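Local structure of ABC transporter substrate binding protein (Ribose) (Agrobacterium vitis, 4WUT) at residues 143-148 with 174-179. The protein probably serves as the solute-binding component of a sugar ABC transporter, and can hold D-fucose in its ligand pocket. Sequence-based numbering, arbitrary orientation.
Sequences AMIQKV and TDYIKA. With CA (calcium ion), chain G.
Ile145 reaches across from the helix 133-148 and sets its CD1 methyl between Tyr176 and Ile177 of the helix 164-180. Against Tyr176 the methyl comes to the edge of the ring, near its plane, with CD1 of Ile145 4.0 Å from CE1 of the tyrosine. CG of Tyr176 lies anti to its backbone N (chi1 -171°), which swings the ring out toward the partner helix, where it also touches Glu138, Ala141 and Lys142.

Ile145 and Ile177 run past each other in opposite directions, with the CD1 end of Ile177 lying 3.9 Å from CD1 of Ile145 and 4.0 Å from CG1 of Ile145. A bent arm, chi2 -68°, brings the Ile177 methyl there, whereas the arm of Ile145 is extended. Ser181 and Leu183 also touch Ile145, and Ile185 touches Ile177.

The side chain of Lys178, next in the chain, starts out away from the 143-148 segment, and the backbone O of Lys178 binds a calcium ion at 2.3 Å, alongside three waters and Ser181 O. No hydrogen bond or salt bridge crosses between the segments; these two neighbouring helices of the periplasmic-binding-protein fold meet here through apolar packing, methyl against methyl and ring edge, so shape and not directed bonds sets their fit.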
ATOM      1  N   ALA A 143      16.091  -7.744  -4.328  1.00 14.01           N
ATOM      2  CA  ALA A 143      15.591  -8.757  -5.263  1.00 14.22           C
ATOM      3  C   ALA A 143      15.900  -8.372  -6.702  1.00 13.92           C
ATOM      4  O   ALA A 143      16.253  -9.215  -7.528  1.00 14.54           O
ATOM      5  CB  ALA A 143      14.083  -8.951  -5.097  1.00 13.85           C
HETATM    6  N   MSE A 144      15.729  -7.094  -7.009  1.00 13.12           N
HETATM    7  CA  MSE A 144      16.024  -6.594  -8.337  1.00 12.99           C
HETATM    8  C   MSE A 144      17.491  -6.790  -8.695  1.00 13.74           C
HETATM    9  O   MSE A 144      17.808  -7.374  -9.723  1.00 14.24           O
HETATM   10  CB  MSE A 144      15.654  -5.103  -8.422  1.00 12.23           C
HETATM   11  CG  MSE A 144      15.884  -4.510  -9.780  1.00 12.26           C
HETATM   12 SE   MSE A 144      14.603  -5.147 -11.123  1.00 22.30          SE
HETATM   13  CE  MSE A 144      13.087  -4.057 -10.582  1.00 12.83           C
ATOM     14  N   ILE A 145      18.381  -6.319  -7.824  1.00 14.00           N
ATOM     15  CA  ILE A 145      19.820  -6.438  -8.082  1.00 14.88           C
ATOM     16  C   ILE A 145      20.274  -7.890  -8.215  1.00 15.79           C
ATOM     17  O   ILE A 145      21.089  -8.209  -9.083  1.00 16.44           O
ATOM     18  CB  ILE A 145      20.613  -5.660  -7.006  1.00 15.21           C
ATOM     19  CG1 ILE A 145      20.441  -4.162  -7.269  1.00 14.67           C
ATOM     20  CG2 ILE A 145      22.068  -6.045  -7.028  1.00 16.39           C
ATOM     21  CD1 ILE A 145      20.886  -3.293  -6.119  1.00 17.77           C
ATOM     22  N   GLN A 146      19.745  -8.777  -7.389  1.00 15.98           N
ATOM     23  CA  GLN A 146      20.190 -10.152  -7.437  1.00 17.07           C
ATOM     24  C   GLN A 146      19.862 -10.806  -8.766  1.00 17.26           C
ATOM     25  O   GLN A 146      20.576 -11.694  -9.211  1.00 18.30           O
ATOM     26  CB  GLN A 146      19.626 -10.902  -6.234  1.00 18.16           C
ATOM     27  CG  GLN A 146      20.253 -10.378  -4.933  1.00 20.61           C
ATOM     28  CD  GLN A 146      21.770 -10.461  -4.957  1.00 22.31           C
ATOM     29  OE1 GLN A 146      22.480  -9.478  -4.738  1.00 30.21           O
ATOM     30  NE2 GLN A 146      22.248 -11.619  -5.280  1.00 22.14           N
ATOM     31  N   LYS A 147      18.828 -10.322  -9.458  1.00 16.42           N
ATOM     32  CA  LYS A 147      18.470 -10.917 -10.721  1.00 16.80           C
ATOM     33  C   LYS A 147      19.049 -10.135 -11.893  1.00 16.73           C
ATOM     34  O   LYS A 147      19.484 -10.740 -12.886  1.00 23.46           O
ATOM     35  CB  LYS A 147      16.945 -11.065 -10.840  1.00 17.65           C
ATOM     36  CG  LYS A 147      16.473 -11.652 -12.130  1.00 28.27           C
ATOM     37  CD  LYS A 147      16.716 -13.140 -12.227  1.00 33.53           C
ATOM     38  CE  LYS A 147      16.482 -13.620 -13.660  1.00 40.03           C
ATOM     39  NZ  LYS A 147      17.374 -12.898 -14.639  1.00 44.58           N
ATOM     40  N   VAL A 148      19.131  -8.818 -11.758  1.00 15.95           N
ATOM     41  CA  VAL A 148      19.556  -7.942 -12.842  1.00 15.98           C
ATOM     42  C   VAL A 148      21.058  -7.708 -12.866  1.00 18.13           C
ATOM     43  O   VAL A 148      21.644  -7.489 -13.931  1.00 19.76           O
ATOM     44  CB  VAL A 148      18.853  -6.582 -12.726  1.00 18.48           C
ATOM     45  CG1 VAL A 148      19.579  -5.513 -13.537  1.00 29.44           C
ATOM     46  CG2 VAL A 148      17.382  -6.719 -13.142  1.00 21.01           C
ATOM     47  N   THR A 174      14.714   3.274  -4.112  1.00 10.74           N
ATOM     48  CA  THR A 174      15.595   4.112  -4.877  1.00 12.07           C
ATOM     49  C   THR A 174      16.944   4.298  -4.187  1.00 14.89           C
ATOM     50  O   THR A 174      17.979   4.226  -4.825  1.00 14.81           O
ATOM     51  CB  THR A 174      14.911   5.478  -5.153  1.00 15.50           C
ATOM     52  OG1 THR A 174      13.693   5.249  -5.880  1.00 15.97           O
ATOM     53  CG2 THR A 174      15.819   6.375  -5.947  1.00 20.88           C
ATOM     54  N   ASP A 175      16.920   4.538  -2.885  1.00 14.46           N
ATOM     55  CA  ASP A 175      18.157   4.771  -2.150  1.00 16.86           C
ATOM     56  C   ASP A 175      19.019   3.519  -2.145  1.00 15.48           C
ATOM     57  O   ASP A 175      20.260   3.597  -2.222  1.00 15.02           O
ATOM     58  CB  ASP A 175      17.860   5.198  -0.709  1.00 17.28           C
ATOM     59  CG  ASP A 175      17.235   6.585  -0.616  1.00 25.43           C
ATOM     60  OD1 ASP A 175      17.181   7.299  -1.636  1.00 27.49           O
ATOM     61  OD2 ASP A 175      16.800   6.954   0.493  1.00 30.41           O
ATOM     62  N   TYR A 176      18.369   2.362  -2.045  1.00 13.82           N
ATOM     63  CA  TYR A 176      19.115   1.087  -2.024  1.00 14.96           C
ATOM     64  C   TYR A 176      19.760   0.827  -3.372  1.00 14.76           C
ATOM     65  O   TYR A 176      20.909   0.426  -3.446  1.00 15.55           O
ATOM     66  CB  TYR A 176      18.224  -0.103  -1.618  1.00 15.29           C
ATOM     67  CG  TYR A 176      19.011  -1.386  -1.374  1.00 13.36           C
ATOM     68  CD1 TYR A 176      19.369  -2.204  -2.428  1.00 12.24           C
ATOM     69  CD2 TYR A 176      19.381  -1.756  -0.095  1.00 13.48           C
ATOM     70  CE1 TYR A 176      20.115  -3.355  -2.213  1.00 14.07           C
ATOM     71  CE2 TYR A 176      20.119  -2.881   0.133  1.00 16.78           C
ATOM     72  CZ  TYR A 176      20.465  -3.684  -0.924  1.00 17.12           C
ATOM     73  OH  TYR A 176      21.183  -4.823  -0.676  1.00 22.80           O
ATOM     74  N   ILE A 177      19.010   1.046  -4.447  1.00 14.15           N
ATOM     75  CA  ILE A 177      19.571   0.917  -5.791  1.00 10.39           C
ATOM     76  C   ILE A 177      20.804   1.812  -5.971  1.00 12.97           C
ATOM     77  O   ILE A 177      21.827   1.368  -6.469  1.00 13.20           O
ATOM     78  CB  ILE A 177      18.520   1.246  -6.877  1.00 12.07           C
ATOM     79  CG1 ILE A 177      17.395   0.187  -6.891  1.00 12.75           C
ATOM     80  CG2 ILE A 177      19.190   1.395  -8.242  1.00 12.68           C
ATOM     81  CD1 ILE A 177      17.798  -1.192  -7.353  1.00 11.84           C
ATOM     82  N   LYS A 178      20.697   3.073  -5.565  1.00 14.07           N
ATOM     83  CA  LYS A 178      21.820   3.993  -5.621  1.00 14.04           C
ATOM     84  C   LYS A 178      23.021   3.517  -4.783  1.00 15.12           C
ATOM     85  O   LYS A 178      24.133   3.570  -5.251  1.00 17.33           O
ATOM     86  CB  LYS A 178      21.409   5.411  -5.217  1.00 19.62           C
ATOM     87  CG  LYS A 178      22.583   6.360  -5.247  1.00 25.30           C
ATOM     88  CD  LYS A 178      22.163   7.831  -5.318  1.00 35.99           C
ATOM     89  CE  LYS A 178      23.365   8.718  -5.623  1.00 35.50           C
ATOM     90  NZ  LYS A 178      22.978  10.137  -5.910  1.00 43.49           N
ATOM     91  N   ALA A 179      22.795   3.040  -3.566  1.00 15.93           N
ATOM     92  CA  ALA A 179      23.918   2.703  -2.697  1.00 17.40           C
ATOM     93  C   ALA A 179      24.583   1.384  -3.077  1.00 20.01           C
ATOM     94  O   ALA A 179      25.751   1.172  -2.750  1.00 22.77           O
ATOM     95  CB  ALA A 179      23.464   2.651  -1.252  1.00 25.62           C
TER
HETATM   96 CA    CA G 406      25.951   3.823  -6.690  1.00 20.86          CA
HETATM   97  O   HOH W   1      26.770   5.016  -4.744  1.00 26.84           O
HETATM   98  O   HOH W   2      26.670   5.996  -7.119  1.00 34.04           O
HETATM   99  O   HOH W   3      24.487   4.727  -8.326  1.00 21.39           O